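Local coordinates for Xcc_ctr_pt (Xanthomonas campestris pv. campestris, PDB 6NJW), which probably cleaves DNA by a two-metal mechanism, this chain being the C-terminal Toprim region of a class 2 OLD family nuclease, at residues A[24-29]-A[78-83]; A[32-37]-A[195-200]; A[132-137]-A[207-212]; A[146-151]-A[165-170]. All blocks are in the same frame, centred on the assembly; numbering follows the deposited sequence.

Contact 1: residues A[24-29]-A[78-83]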
loop_
_atom_site.group_PDB
_atom_site.type_symbol
_atom_site.label_atom_id
_atom_site.label_comp_id
_atom_site.label_asym_id
_atom_site.label_seq_id
_atom_site.Cartn_x
_atom_site.Cartn_y
_atom_site.Cartn_z
ATOM N N ILE A 24 9.774 -1.241 -1.980
ATOM C CA ILE A 24 8.322 -1.192 -2.082
ATOM C C ILE A 24 7.895 0.271 -2.056
ATOM O O ILE A 24 8.055 0.946 -1.034
ATOM C CB ILE A 24 7.655 -1.958 -0.929
ATOM C CG1 ILE A 24 7.987 -3.457 -1.007
ATOM C CG2 ILE A 24 6.147 -1.698 -0.937
ATOM C CD1 ILE A 24 7.779 -4.173 0.363
ATOM N N LEU A 25 7.310 0.748 -3.152
ATOM C CA LEU A 25 6.896 2.145 -3.276
ATOM C C LEU A 25 5.421 2.262 -2.931
ATOM O O LEU A 25 4.592 1.551 -3.518
ATOM C CB LEU A 25 7.140 2.658 -4.702
ATOM C CG LEU A 25 8.597 2.678 -5.152
ATOM C CD1 LEU A 25 8.646 3.000 -6.661
ATOM C CD2 LEU A 25 9.350 3.714 -4.322
ATOM N N VAL A 26 5.100 3.156 -1.989
ATOM C CA VAL A 26 3.747 3.357 -1.492
ATOM C C VAL A 26 3.439 4.854 -1.495
ATOM O O VAL A 26 4.334 5.692 -1.587
ATOM C CB VAL A 26 3.571 2.760 -0.077
ATOM C CG1 VAL A 26 3.955 1.246 -0.094
ATOM C CG2 VAL A 26 4.404 3.510 0.924
ATOM N N GLU A 27 2.149 5.188 -1.388
ATOM C CA GLU A 27 1.742 6.585 -1.529
ATOM C C GLU A 27 1.998 7.408 -0.270
ATOM O O GLU A 27 2.379 8.577 -0.362
ATOM C CB GLU A 27 0.262 6.669 -1.896
ATOM C CG GLU A 27 -0.064 6.190 -3.307
ATOM C CD GLU A 27 -1.553 6.355 -3.613
ATOM O OE1 GLU A 27 -2.235 7.055 -2.836
ATOM O OE2 GLU A 27 -2.036 5.793 -4.618
ATOM N N GLY A 28 1.770 6.842 0.910
ATOM C CA GLY A 28 1.842 7.656 2.105
ATOM C C GLY A 28 2.192 6.913 3.375
ATOM O O GLY A 28 2.655 5.760 3.345
ATOM N N ASP A 29 1.940 7.569 4.511
ATOM C CA ASP A 29 2.432 7.067 5.786
ATOM C C ASP A 29 1.644 5.870 6.276
ATOM O O ASP A 29 2.197 5.042 7.003
ATOM C CB ASP A 29 2.395 8.167 6.849
ATOM C CG ASP A 29 3.613 9.051 6.799
ATOM O OD1 ASP A 29 4.560 8.690 6.075
ATOM O OD2 ASP A 29 3.624 10.105 7.480
ATOM N N VAL A 78 8.366 -2.620 -6.461
ATOM C CA VAL A 78 6.943 -2.790 -6.707
ATOM C C VAL A 78 6.252 -1.469 -6.385
ATOM O O VAL A 78 6.823 -0.594 -5.749
ATOM C CB VAL A 78 6.349 -3.945 -5.872
ATOM C CG1 VAL A 78 6.947 -5.274 -6.322
ATOM C CG2 VAL A 78 6.610 -3.716 -4.372
ATOM N N ILE A 79 5.001 -1.333 -6.819
ATOM C CA ILE A 79 4.199 -0.147 -6.525
ATOM C C ILE A 79 2.856 -0.578 -5.953
ATOM O O ILE A 79 2.246 -1.530 -6.443
ATOM C CB ILE A 79 3.980 0.717 -7.791
ATOM C CG1 ILE A 79 5.245 1.507 -8.129
ATOM C CG2 ILE A 79 2.781 1.660 -7.620
ATOM C CD1 ILE A 79 5.212 2.132 -9.540
ATOM N N LEU A 80 2.389 0.144 -4.939
ATOM C CA LEU A 80 1.045 0.012 -4.387
ATOM C C LEU A 80 0.372 1.367 -4.519
ATOM O O LEU A 80 0.858 2.357 -3.961
ATOM C CB LEU A 80 1.091 -0.410 -2.911
ATOM C CG LEU A 80 1.681 -1.804 -2.701
ATOM C CD1 LEU A 80 2.071 -2.060 -1.252
ATOM C CD2 LEU A 80 0.614 -2.776 -3.139
ATOM N N THR A 81 -0.744 1.417 -5.240
ATOM C CA THR A 81 -1.404 2.701 -5.445
ATOM C C THR A 81 -2.907 2.480 -5.541
ATOM O O THR A 81 -3.374 1.352 -5.727
ATOM C CB THR A 81 -0.856 3.411 -6.693
ATOM O OG1 THR A 81 -1.273 4.790 -6.700
ATOM C CG2 THR A 81 -1.316 2.716 -7.954
ATOM N N ASP A 82 -3.663 3.573 -5.388
ATOM C CA ASP A 82 -5.123 3.533 -5.313
ATOM C C ASP A 82 -5.753 3.894 -6.652
ATOM O O ASP A 82 -5.291 4.810 -7.339
ATOM C CB ASP A 82 -5.632 4.496 -4.239
ATOM C CG ASP A 82 -5.298 4.026 -2.836
ATOM O OD1 ASP A 82 -4.893 2.858 -2.691
ATOM O OD2 ASP A 82 -5.434 4.817 -1.883
ATOM N N ARG A 83 -6.834 3.190 -7.005
ATOM C CA ARG A 83 -7.447 3.411 -8.313
ATOM C C ARG A 83 -7.970 4.833 -8.457
ATOM O O ARG A 83 -7.806 5.453 -9.517
ATOM C CB ARG A 83 -8.582 2.419 -8.566
ATOM C CG ARG A 83 -9.033 2.429 -10.030
ATOM C CD ARG A 83 -10.232 1.531 -10.266
ATOM N NE ARG A 83 -10.515 1.326 -11.683
ATOM C CZ ARG A 83 -10.228 0.208 -12.344
ATOM N NH1 ARG A 83 -9.647 -0.803 -11.709
ATOM N NH2 ARG A 83 -10.516 0.099 -13.635
HETATM O O HOH W 1 0.194 3.102 -1.482
HETATM O O HOH W 2 -4.782 7.323 -2.181
#
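At the C-terminal end of the strands of the parallel Toprim sheet, where neighbouring strands 22-26 and 77-82 end at acidic magnesium-binding positions, Glu27 reaches across to Thr81 and Asp82. Deeper in the sheet, Leu25 binds strand 77-82 through both its backbone polar atoms: its N gives a 3.0 Å hydrogen bond to Val78 O, and its O accepts one of 3.0 Å from Leu80 N. On the sheet face lined by helix 208-226, Ile24 and Val78 lie side by side and point the same way, Ile24 CG1 coming within 3.6 Å of Val78 CG2. The other face pairs Leu25 with Ile79, where Leu25 CD1 is 4.0 Å from Ile79 CG1. Beyond Val26 the strands part, and one water links Glu27 N to Leu80 O. The Glu27 chain, fully stretched beyond CG (chi2 -178°), carries its carboxylate over this gap. Asp82 N donates to Glu27 OE2 over 2.9 Å, coming from above the carboxylate plane (37° out of it); Thr81 OG1 also approaches this oxygen, but so closely that the bond is doubtful in detail. Asp82 binds magnesium in this structure, whereas Glu27, also a known magnesium ligand of this protein, does not. Their carboxylates, turned 59° against each other, share a second water, which donates to Glu27 OE1 and Asp82 OD2, 2.6 Å from each.

Contact 2: residues A[32-37]-A[195-200]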
loop_
_atom_site.group_PDB
_atom_site.type_symbol
_atom_site.label_atom_id
_atom_site.label_comp_id
_atom_site.label_asym_id
_atom_site.label_seq_id
_atom_site.Cartn_x
_atom_site.Cartn_y
_atom_site.Cartn_z
ATOM N N ARG A 32 3.108 2.977 4.671
ATOM C CA ARG A 32 4.491 2.871 5.121
ATOM C C ARG A 32 4.609 2.022 6.375
ATOM O O ARG A 32 5.621 1.333 6.567
ATOM C CB ARG A 32 5.055 4.271 5.362
ATOM C CG ARG A 32 6.403 4.364 6.059
ATOM C CD ARG A 32 6.846 5.865 6.083
ATOM N NE ARG A 32 7.892 6.168 7.056
ATOM C CZ ARG A 32 7.878 7.234 7.852
ATOM N NH1 ARG A 32 6.863 8.087 7.800
ATOM N NH2 ARG A 32 8.871 7.446 8.704
ATOM N N PHE A 33 3.595 2.048 7.235
ATOM C CA PHE A 33 3.629 1.241 8.444
ATOM C C PHE A 33 2.764 -0.002 8.370
ATOM O O PHE A 33 3.099 -1.009 9.004
ATOM C CB PHE A 33 3.217 2.092 9.650
ATOM C CG PHE A 33 4.161 3.215 9.925
ATOM C CD1 PHE A 33 5.444 2.954 10.401
ATOM C CD2 PHE A 33 3.785 4.532 9.689
ATOM C CE1 PHE A 33 6.330 3.995 10.651
ATOM C CE2 PHE A 33 4.664 5.578 9.930
ATOM C CZ PHE A 33 5.943 5.310 10.413
ATOM N N ILE A 34 1.688 0.014 7.588
ATOM C CA ILE A 34 0.806 -1.149 7.528
ATOM C C ILE A 34 1.408 -2.256 6.661
ATOM O O ILE A 34 1.288 -3.442 6.977
ATOM C CB ILE A 34 -0.580 -0.711 7.017
ATOM C CG1 ILE A 34 -1.380 -0.051 8.144
ATOM C CG2 ILE A 34 -1.369 -1.878 6.496
ATOM C CD1 ILE A 34 -1.801 -1.040 9.223
ATOM N N VAL A 35 2.060 -1.898 5.555
ATOM C CA VAL A 35 2.601 -2.917 4.655
ATOM C C VAL A 35 3.652 -3.785 5.338
ATOM O O VAL A 35 3.579 -5.023 5.203
ATOM C CB VAL A 35 3.097 -2.267 3.354
ATOM C CG1 VAL A 35 3.920 -3.247 2.522
ATOM C CG2 VAL A 35 1.907 -1.771 2.536
ATOM N N PRO A 36 4.630 -3.246 6.080
ATOM C CA PRO A 36 5.562 -4.141 6.790
ATOM C C PRO A 36 4.893 -5.006 7.846
ATOM O O PRO A 36 5.346 -6.129 8.084
ATOM C CB PRO A 36 6.578 -3.190 7.440
ATOM C CG PRO A 36 6.387 -1.853 6.777
ATOM C CD PRO A 36 5.013 -1.822 6.209
ATOM N N ALA A 37 3.863 -4.499 8.521
ATOM C CA ALA A 37 3.126 -5.328 9.467
ATOM C C ALA A 37 2.475 -6.509 8.762
ATOM O O ALA A 37 2.507 -7.633 9.270
ATOM C CB ALA A 37 2.081 -4.481 10.205
ATOM N N GLN A 195 0.415 2.971 12.750
ATOM C CA GLN A 195 1.318 2.334 13.704
ATOM C C GLN A 195 0.557 1.711 14.870
ATOM O O GLN A 195 0.889 0.611 15.328
ATOM C CB GLN A 195 2.325 3.356 14.218
ATOM C CG GLN A 195 3.371 3.769 13.207
ATOM C CD GLN A 195 4.312 4.815 13.778
ATOM O OE1 GLN A 195 3.957 5.987 13.883
ATOM N NE2 GLN A 195 5.503 4.389 14.179
ATOM N N ALA A 196 -0.466 2.408 15.370
ATOM C CA ALA A 196 -1.295 1.868 16.442
ATOM C C ALA A 196 -2.145 0.704 15.963
ATOM O O ALA A 196 -2.497 -0.172 16.758
ATOM C CB ALA A 196 -2.187 2.975 17.017
ATOM N N LEU A 197 -2.485 0.665 14.674
ATOM C CA LEU A 197 -3.271 -0.450 14.162
ATOM C C LEU A 197 -2.403 -1.658 13.820
ATOM O O LEU A 197 -2.894 -2.792 13.853
ATOM C CB LEU A 197 -4.059 -0.013 12.925
ATOM C CG LEU A 197 -5.061 -1.013 12.333
ATOM C CD1 LEU A 197 -6.153 -1.354 13.337
ATOM C CD2 LEU A 197 -5.661 -0.481 11.046
ATOM N N ALA A 198 -1.129 -1.431 13.489
ATOM C CA ALA A 198 -0.272 -2.494 12.961
ATOM C C ALA A 198 -0.232 -3.754 13.821
ATOM O O ALA A 198 -0.324 -4.854 13.247
ATOM C CB ALA A 198 1.146 -1.943 12.738
ATOM N N PRO A 199 -0.129 -3.686 15.156
ATOM C CA PRO A 199 -0.145 -4.932 15.959
ATOM C C PRO A 199 -1.393 -5.786 15.793
ATOM O O PRO A 199 -1.367 -6.957 16.181
ATOM C CB PRO A 199 -0.025 -4.418 17.402
ATOM C CG PRO A 199 0.695 -3.132 17.281
ATOM C CD PRO A 199 0.244 -2.523 15.979
ATOM N N SER A 200 -2.486 -5.255 15.250
ATOM C CA SER A 200 -3.705 -6.041 15.120
ATOM C C SER A 200 -3.824 -6.780 13.796
ATOM O O SER A 200 -4.666 -7.672 13.679
ATOM C CB SER A 200 -4.938 -5.141 15.280
ATOM O OG SER A 200 -4.956 -4.539 16.559
#
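Gln195 lies flat on the ring of Phe33, and these two residues bury the most surface in the contact. Its CG stands over the ring face as a CH-pi contact, 3.5 Å from the Phe33 centroid and 15° off the ring normal. Because the glutamine chain is extended beyond CG (chi2 178°), the amide continues across the same face instead of turning off it, and NE2 comes to rest 3.6 Å from CE1 of Phe33. Amide and ring planes stay nearly parallel. From the opposite side of the ring the guanidinium of Arg32 approaches, with Phe33 CZ 3.7 Å above its centre; a salt bridge to Asp29 holds that guanidinium. The contact docks helix 29-41, which follows the first strand of the Toprim fold, against helix 190-197 and the 3-10 segment 198-200, far along the chain. No hydrogen bond joins the two segments. One helical turn on from Phe33, Ala198 takes over from Gln195: its methyl meets that of Ala37, CB to CB 3.7 Å, and the small side chains let the backbones come close. Beside them, Ile34 sends CD1 forward, 4.3 Å from both Ala198 CA and Leu197 CD2. Val201 packs against Ile34 and Ala37, while Leu197 turns on toward Asp146 and Met147 of helix 134-154.

Contact 3: residues A[132-137]-A[207-212]; sequences NTLEPE and PAYIRS
Leu134 CD1 touches three residues at once where the N-terminal ends of helices 134-154 and 208-226 meet beside the Toprim metal site. The methyl lies 3.8 Å from Tyr209 OH, 4.1 Å from Ile210 CD1 and 4.2 Å from Pro207 CG. Leu134 crosses the tyrosine and isoleucine side chains at about a right angle, with its CD1 branch making the closest approaches. Farther along helix 134-154, Glu137 lays its carboxylate against the proline, OE2 standing 3.6 Å from Pro207 CB. Tyr209 and Asp82 form the magnesium site of this structure, and the apolar contact with Leu134 therefore borders a metal-binding side chain. A next layer packs round the ring. A chi1 of 80° puts Tyr209 CG between the backbone N and carbonyl carbon, and CG1 of Ile210 lies 3.6 Å above one ring face, offset toward the rim. Leu80 of strand 77-82 also packs against Tyr209, and Val35 of helix 29-41 against Ile210. Glu31 of helix 29-41 also touches Leu134. Asn132 OD1 accepts a bond from Thr133 N just ahead of the helix, whose first turn is closed by Glu137 N to Thr133 O. Polar linkage across the contact comes from one water: it donates to Glu137 OE2 over 2.7 Å and accepts from Ala208 N, in the first turn of helix 208-226, over 3.0 Å.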
loop_
_atom_site.group_PDB
_atom_site.type_symbol
_atom_site.label_atom_id
_atom_site.label_comp_id
_atom_site.label_asym_id
_atom_site.label_seq_id
_atom_site.Cartn_x
_atom_site.Cartn_y
_atom_site.Cartn_z
ATOM N N ASN A 132 -10.218 0.091 -3.657
ATOM C CA ASN A 132 -10.685 0.915 -2.552
ATOM C C ASN A 132 -9.547 1.838 -2.121
ATOM O O ASN A 132 -8.525 1.961 -2.807
ATOM C CB ASN A 132 -11.172 0.016 -1.405
ATOM C CG ASN A 132 -12.168 0.720 -0.480
ATOM O OD1 ASN A 132 -12.285 1.951 -0.492
ATOM N ND2 ASN A 132 -12.887 -0.061 0.329
ATOM N N THR A 133 -9.726 2.493 -0.983
ATOM C CA THR A 133 -8.624 3.091 -0.247
ATOM C C THR A 133 -8.396 2.263 1.014
ATOM O O THR A 133 -9.288 1.556 1.478
ATOM C CB THR A 133 -8.908 4.558 0.106
ATOM O OG1 THR A 133 -10.202 4.658 0.709
ATOM C CG2 THR A 133 -8.864 5.426 -1.153
ATOM N N LEU A 134 -7.194 2.376 1.581
ATOM C CA LEU A 134 -6.712 1.360 2.518
ATOM C C LEU A 134 -7.576 1.275 3.775
ATOM O O LEU A 134 -8.062 0.199 4.136
ATOM C CB LEU A 134 -5.259 1.648 2.894
ATOM C CG LEU A 134 -4.641 0.658 3.876
ATOM C CD1 LEU A 134 -4.705 -0.765 3.317
ATOM C CD2 LEU A 134 -3.207 1.061 4.163
ATOM N N GLU A 135 -7.755 2.392 4.471
ATOM C CA GLU A 135 -8.404 2.312 5.779
ATOM C C GLU A 135 -9.868 1.871 5.702
ATOM O O GLU A 135 -10.301 1.056 6.527
ATOM C CB GLU A 135 -8.281 3.653 6.503
ATOM C CG GLU A 135 -6.835 4.038 6.839
ATOM C CD GLU A 135 -6.221 4.946 5.790
ATOM O OE1 GLU A 135 -6.683 4.902 4.619
ATOM O OE2 GLU A 135 -5.289 5.711 6.144
ATOM N N PRO A 136 -10.673 2.367 4.753
ATOM C CA PRO A 136 -12.043 1.830 4.655
ATOM C C PRO A 136 -12.073 0.351 4.309
ATOM O O PRO A 136 -12.903 -0.389 4.849
ATOM C CB PRO A 136 -12.686 2.691 3.558
ATOM C CG PRO A 136 -11.844 3.936 3.511
ATOM C CD PRO A 136 -10.457 3.478 3.806
ATOM N N GLU A 137 -11.172 -0.117 3.444
ATOM C CA GLU A 137 -11.111 -1.555 3.179
ATOM C C GLU A 137 -10.835 -2.335 4.461
ATOM O O GLU A 137 -11.526 -3.312 4.768
ATOM C CB GLU A 137 -10.057 -1.867 2.118
ATOM C CG GLU A 137 -9.638 -3.339 2.140
ATOM C CD GLU A 137 -9.232 -3.898 0.783
ATOM O OE1 GLU A 137 -9.006 -3.111 -0.164
ATOM O OE2 GLU A 137 -9.140 -5.148 0.665
ATOM N N PRO A 207 -5.202 -7.136 2.467
ATOM C CA PRO A 207 -5.745 -6.789 1.151
ATOM C C PRO A 207 -4.955 -7.480 0.056
ATOM O O PRO A 207 -3.736 -7.652 0.156
ATOM C CB PRO A 207 -5.583 -5.265 1.082
ATOM C CG PRO A 207 -5.451 -4.820 2.511
ATOM C CD PRO A 207 -4.777 -5.955 3.231
ATOM N N ALA A 208 -5.669 -7.862 -1.004
ATOM C CA ALA A 208 -5.064 -8.642 -2.079
ATOM C C ALA A 208 -3.941 -7.879 -2.785
ATOM O O ALA A 208 -2.921 -8.474 -3.165
ATOM C CB ALA A 208 -6.138 -9.062 -3.080
ATOM N N TYR A 209 -4.097 -6.572 -2.984
ATOM C CA TYR A 209 -3.047 -5.860 -3.707
ATOM C C TYR A 209 -1.752 -5.804 -2.899
ATOM O O TYR A 209 -0.659 -5.832 -3.479
ATOM C CB TYR A 209 -3.529 -4.464 -4.129
ATOM C CG TYR A 209 -3.519 -3.370 -3.079
ATOM C CD1 TYR A 209 -4.286 -3.467 -1.918
ATOM C CD2 TYR A 209 -2.778 -2.219 -3.268
ATOM C CE1 TYR A 209 -4.288 -2.445 -0.961
ATOM C CE2 TYR A 209 -2.766 -1.193 -2.309
ATOM C CZ TYR A 209 -3.525 -1.314 -1.168
ATOM O OH TYR A 209 -3.514 -0.298 -0.224
ATOM N N ILE A 210 -1.850 -5.787 -1.569
ATOM C CA ILE A 210 -0.655 -5.788 -0.729
ATOM C C ILE A 210 0.018 -7.158 -0.749
ATOM O O ILE A 210 1.246 -7.261 -0.866
ATOM C CB ILE A 210 -1.020 -5.344 0.703
ATOM C CG1 ILE A 210 -1.385 -3.846 0.723
ATOM C CG2 ILE A 210 0.113 -5.631 1.687
ATOM C CD1 ILE A 210 -1.731 -3.324 2.113
ATOM N N ARG A 211 -0.763 -8.232 -0.624
ATOM C CA ARG A 211 -0.177 -9.568 -0.744
ATOM C C ARG A 211 0.508 -9.755 -2.098
ATOM O O ARG A 211 1.609 -10.317 -2.181
ATOM C CB ARG A 211 -1.250 -10.641 -0.543
ATOM C CG ARG A 211 -0.691 -12.074 -0.670
ATOM C CD ARG A 211 -1.792 -13.143 -0.578
ATOM N NE ARG A 211 -2.608 -12.973 0.613
ATOM C CZ ARG A 211 -2.354 -13.581 1.764
ATOM N NH1 ARG A 211 -1.317 -14.393 1.847
ATOM N NH2 ARG A 211 -3.137 -13.389 2.821
ATOM N N SER A 212 -0.124 -9.281 -3.166
ATOM C CA SER A 212 0.454 -9.393 -4.498
ATOM C C SER A 212 1.791 -8.675 -4.590
ATOM O O SER A 212 2.755 -9.215 -5.147
ATOM C CB SER A 212 -0.519 -8.823 -5.532
ATOM O OG SER A 212 -1.578 -9.732 -5.786
HETATM O O HOH W 3 -8.584 -7.039 -1.176
#

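Contact 4: residues A[146-151]-A[165-170]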
loop_
_atom_site.group_PDB
_atom_site.type_symbol
_atom_site.label_atom_id
_atom_site.label_comp_id
_atom_site.label_asym_id
_atom_site.label_seq_id
_atom_site.Cartn_x
_atom_site.Cartn_y
_atom_site.Cartn_z
ATOM N N ASP A 146 -10.905 -3.325 15.976
ATOM C CA ASP A 146 -9.604 -2.803 16.391
ATOM C C ASP A 146 -9.439 -1.337 15.992
ATOM O O ASP A 146 -8.813 -0.557 16.717
ATOM C CB ASP A 146 -8.479 -3.649 15.798
ATOM C CG ASP A 146 -8.548 -5.108 16.246
ATOM O OD1 ASP A 146 -8.247 -5.392 17.425
ATOM O OD2 ASP A 146 -8.937 -5.964 15.423
ATOM N N MET A 147 -9.968 -0.952 14.831
ATOM C CA MET A 147 -9.885 0.447 14.433
ATOM C C MET A 147 -10.732 1.323 15.347
ATOM O O MET A 147 -10.341 2.454 15.654
ATOM C CB MET A 147 -10.294 0.594 12.972
ATOM C CG MET A 147 -9.279 -0.059 12.028
ATOM S SD MET A 147 -9.809 -0.194 10.325
ATOM C CE MET A 147 -9.670 1.527 9.803
ATOM N N GLN A 148 -11.870 0.806 15.819
ATOM C CA GLN A 148 -12.645 1.535 16.815
ATOM C C GLN A 148 -11.826 1.790 18.072
ATOM O O GLN A 148 -11.826 2.904 18.602
ATOM C CB GLN A 148 -13.923 0.772 17.158
ATOM C CG GLN A 148 -14.768 1.456 18.230
ATOM C CD GLN A 148 -16.044 0.695 18.527
ATOM O OE1 GLN A 148 -16.050 -0.539 18.562
ATOM N NE2 GLN A 148 -17.137 1.425 18.727
ATOM N N GLU A 149 -11.106 0.778 18.558
ATOM C CA GLU A 149 -10.380 0.964 19.809
ATOM C C GLU A 149 -9.258 1.980 19.652
ATOM O O GLU A 149 -9.013 2.784 20.562
ATOM C CB GLU A 149 -9.835 -0.369 20.325
ATOM C CG GLU A 149 -9.512 -0.359 21.829
ATOM C CD GLU A 149 -10.617 0.275 22.687
ATOM O OE1 GLU A 149 -10.568 1.506 22.933
ATOM O OE2 GLU A 149 -11.536 -0.465 23.119
ATOM N N VAL A 150 -8.574 1.975 18.501
ATOM C CA VAL A 150 -7.549 2.988 18.255
ATOM C C VAL A 150 -8.169 4.381 18.260
ATOM O O VAL A 150 -7.687 5.291 18.946
ATOM C CB VAL A 150 -6.808 2.713 16.934
ATOM C CG1 VAL A 150 -5.825 3.845 16.643
ATOM C CG2 VAL A 150 -6.071 1.367 17.002
ATOM N N ILE A 151 -9.248 4.565 17.501
ATOM C CA ILE A 151 -9.859 5.890 17.393
ATOM C C ILE A 151 -10.241 6.415 18.773
ATOM O O ILE A 151 -9.906 7.545 19.143
ATOM C CB ILE A 151 -11.069 5.842 16.446
ATOM C CG1 ILE A 151 -10.595 5.578 15.017
ATOM C CG2 ILE A 151 -11.879 7.155 16.523
ATOM C CD1 ILE A 151 -11.716 5.208 14.051
ATOM N N ALA A 165 -22.131 6.760 15.768
ATOM C CA ALA A 165 -21.895 6.419 14.370
ATOM C C ALA A 165 -20.798 5.370 14.255
ATOM O O ALA A 165 -20.896 4.444 13.444
ATOM C CB ALA A 165 -21.534 7.668 13.568
ATOM N N LEU A 166 -19.760 5.494 15.084
ATOM C CA LEU A 166 -18.650 4.549 15.058
ATOM C C LEU A 166 -19.116 3.155 15.455
ATOM O O LEU A 166 -18.811 2.168 14.773
ATOM C CB LEU A 166 -17.541 5.030 15.997
ATOM C CG LEU A 166 -16.222 4.247 15.997
ATOM C CD1 LEU A 166 -15.736 3.994 14.582
ATOM C CD2 LEU A 166 -15.156 4.967 16.807
ATOM N N GLN A 167 -19.843 3.058 16.574
ATOM C CA GLN A 167 -20.408 1.777 16.987
ATOM C C GLN A 167 -21.302 1.205 15.897
ATOM O O GLN A 167 -21.328 -0.010 15.671
ATOM C CB GLN A 167 -21.181 1.948 18.296
ATOM C CG GLN A 167 -21.619 0.639 18.945
ATOM C CD GLN A 167 -20.468 -0.325 19.130
ATOM O OE1 GLN A 167 -19.535 -0.052 19.886
ATOM N NE2 GLN A 167 -20.524 -1.463 18.437
ATOM N N GLN A 168 -22.010 2.077 15.186
ATOM C CA GLN A 168 -22.905 1.638 14.121
ATOM C C GLN A 168 -22.132 1.078 12.928
ATOM O O GLN A 168 -22.554 0.086 12.320
ATOM C CB GLN A 168 -23.796 2.813 13.723
ATOM C CG GLN A 168 -24.498 2.735 12.398
ATOM C CD GLN A 168 -25.397 3.940 12.201
ATOM O OE1 GLN A 168 -25.576 4.745 13.121
ATOM N NE2 GLN A 168 -25.957 4.083 11.000
ATOM N N TRP A 169 -20.996 1.690 12.577
ATOM C CA TRP A 169 -20.183 1.135 11.495
ATOM C C TRP A 169 -19.610 -0.220 11.875
ATOM O O TRP A 169 -19.502 -1.115 11.030
ATOM C CB TRP A 169 -19.030 2.066 11.133
ATOM C CG TRP A 169 -19.391 3.470 10.831
ATOM C CD1 TRP A 169 -20.561 3.933 10.300
ATOM C CD2 TRP A 169 -18.556 4.605 11.028
ATOM N NE1 TRP A 169 -20.501 5.297 10.157
ATOM C CE2 TRP A 169 -19.281 5.735 10.603
ATOM C CE3 TRP A 169 -17.262 4.779 11.533
ATOM C CZ2 TRP A 169 -18.757 7.025 10.673
ATOM C CZ3 TRP A 169 -16.740 6.056 11.593
ATOM C CH2 TRP A 169 -17.485 7.164 11.170
ATOM N N VAL A 170 -19.195 -0.374 13.131
ATOM C CA VAL A 170 -18.673 -1.657 13.578
ATOM C C VAL A 170 -19.750 -2.727 13.465
ATOM O O VAL A 170 -19.501 -3.832 12.973
ATOM C CB VAL A 170 -18.137 -1.537 15.013
ATOM C CG1 VAL A 170 -17.840 -2.910 15.590
ATOM C CG2 VAL A 170 -16.893 -0.669 15.032
#
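Gln148 joins its partner helix by one direct hydrogen bond, its NE2 donating to OE1 of Gln167 over 3.0 Å. The bond is nearly straight at the hydrogen and runs close to the amide plane of Gln148, but it reaches the acceptor from above: the donor lies 62° out of the carbonyl plane of Gln167. The two amides are turned 51° against each other. Gln148 sends its chain straight out toward the other helix, while Gln167 bends at chi2 (53°) to curl its amide back to meet it. A further hydrogen bond from Gln167 NE2 to Asp171 OD1 occupies the opposite end of that amide and helps to fix which atom faces Gln148.

Van der Waals contacts lie beside this polar pair. Leu166 pushes CD2 between two residues of helix 134-154, 3.8 Å from Gln148 CG and 4.0 Å from Ile151 CG2. The aliphatic part of Gln148 thus works as a hydrophobic surface while its amide works as a polar one. Val170 crosses the glutamine at about a right angle, its CG2 3.6 Å from the amide oxygen, Gln148 OE1.

Helices 134-154 and 160-171, consecutive in the chain, form an antiparallel helical hairpin; the axes of segments 146-151 and 165-170 come within 10.4 Å. Far from the magnesium site, this hairpin is joined to the helices that follow it: Phe193 of helix 190-197 and Leu181 of helix 178-188 both pack against Ile151, and Trp169 reaches Leu180 and Leu181 of helix 178-188.

Overall arrangement
Contact 1 lies in the parallel Toprim sheet near the centre of the chain, with contact 3 about 10 Å away between centres and contact 2 about 15 Å away. These three touch: Leu80 packs on Val35 of contact 2 and on Tyr209 of contact 3. Contacts 1 and 3 each supply one residue of the bound magnesium site. Along the chain contact 1 closes before contact 3 opens, while contact 2 crosses both. Contact 4, nested within the loops closed by contacts 2 and 3, is about 17, 19 and 25 Å from contacts 2, 3 and 1 between centres; it touches contacts 2 and 3 but not contact 1. Helix 134-154, shared with contact 3, ties its outlying hairpin to the metal-binding core.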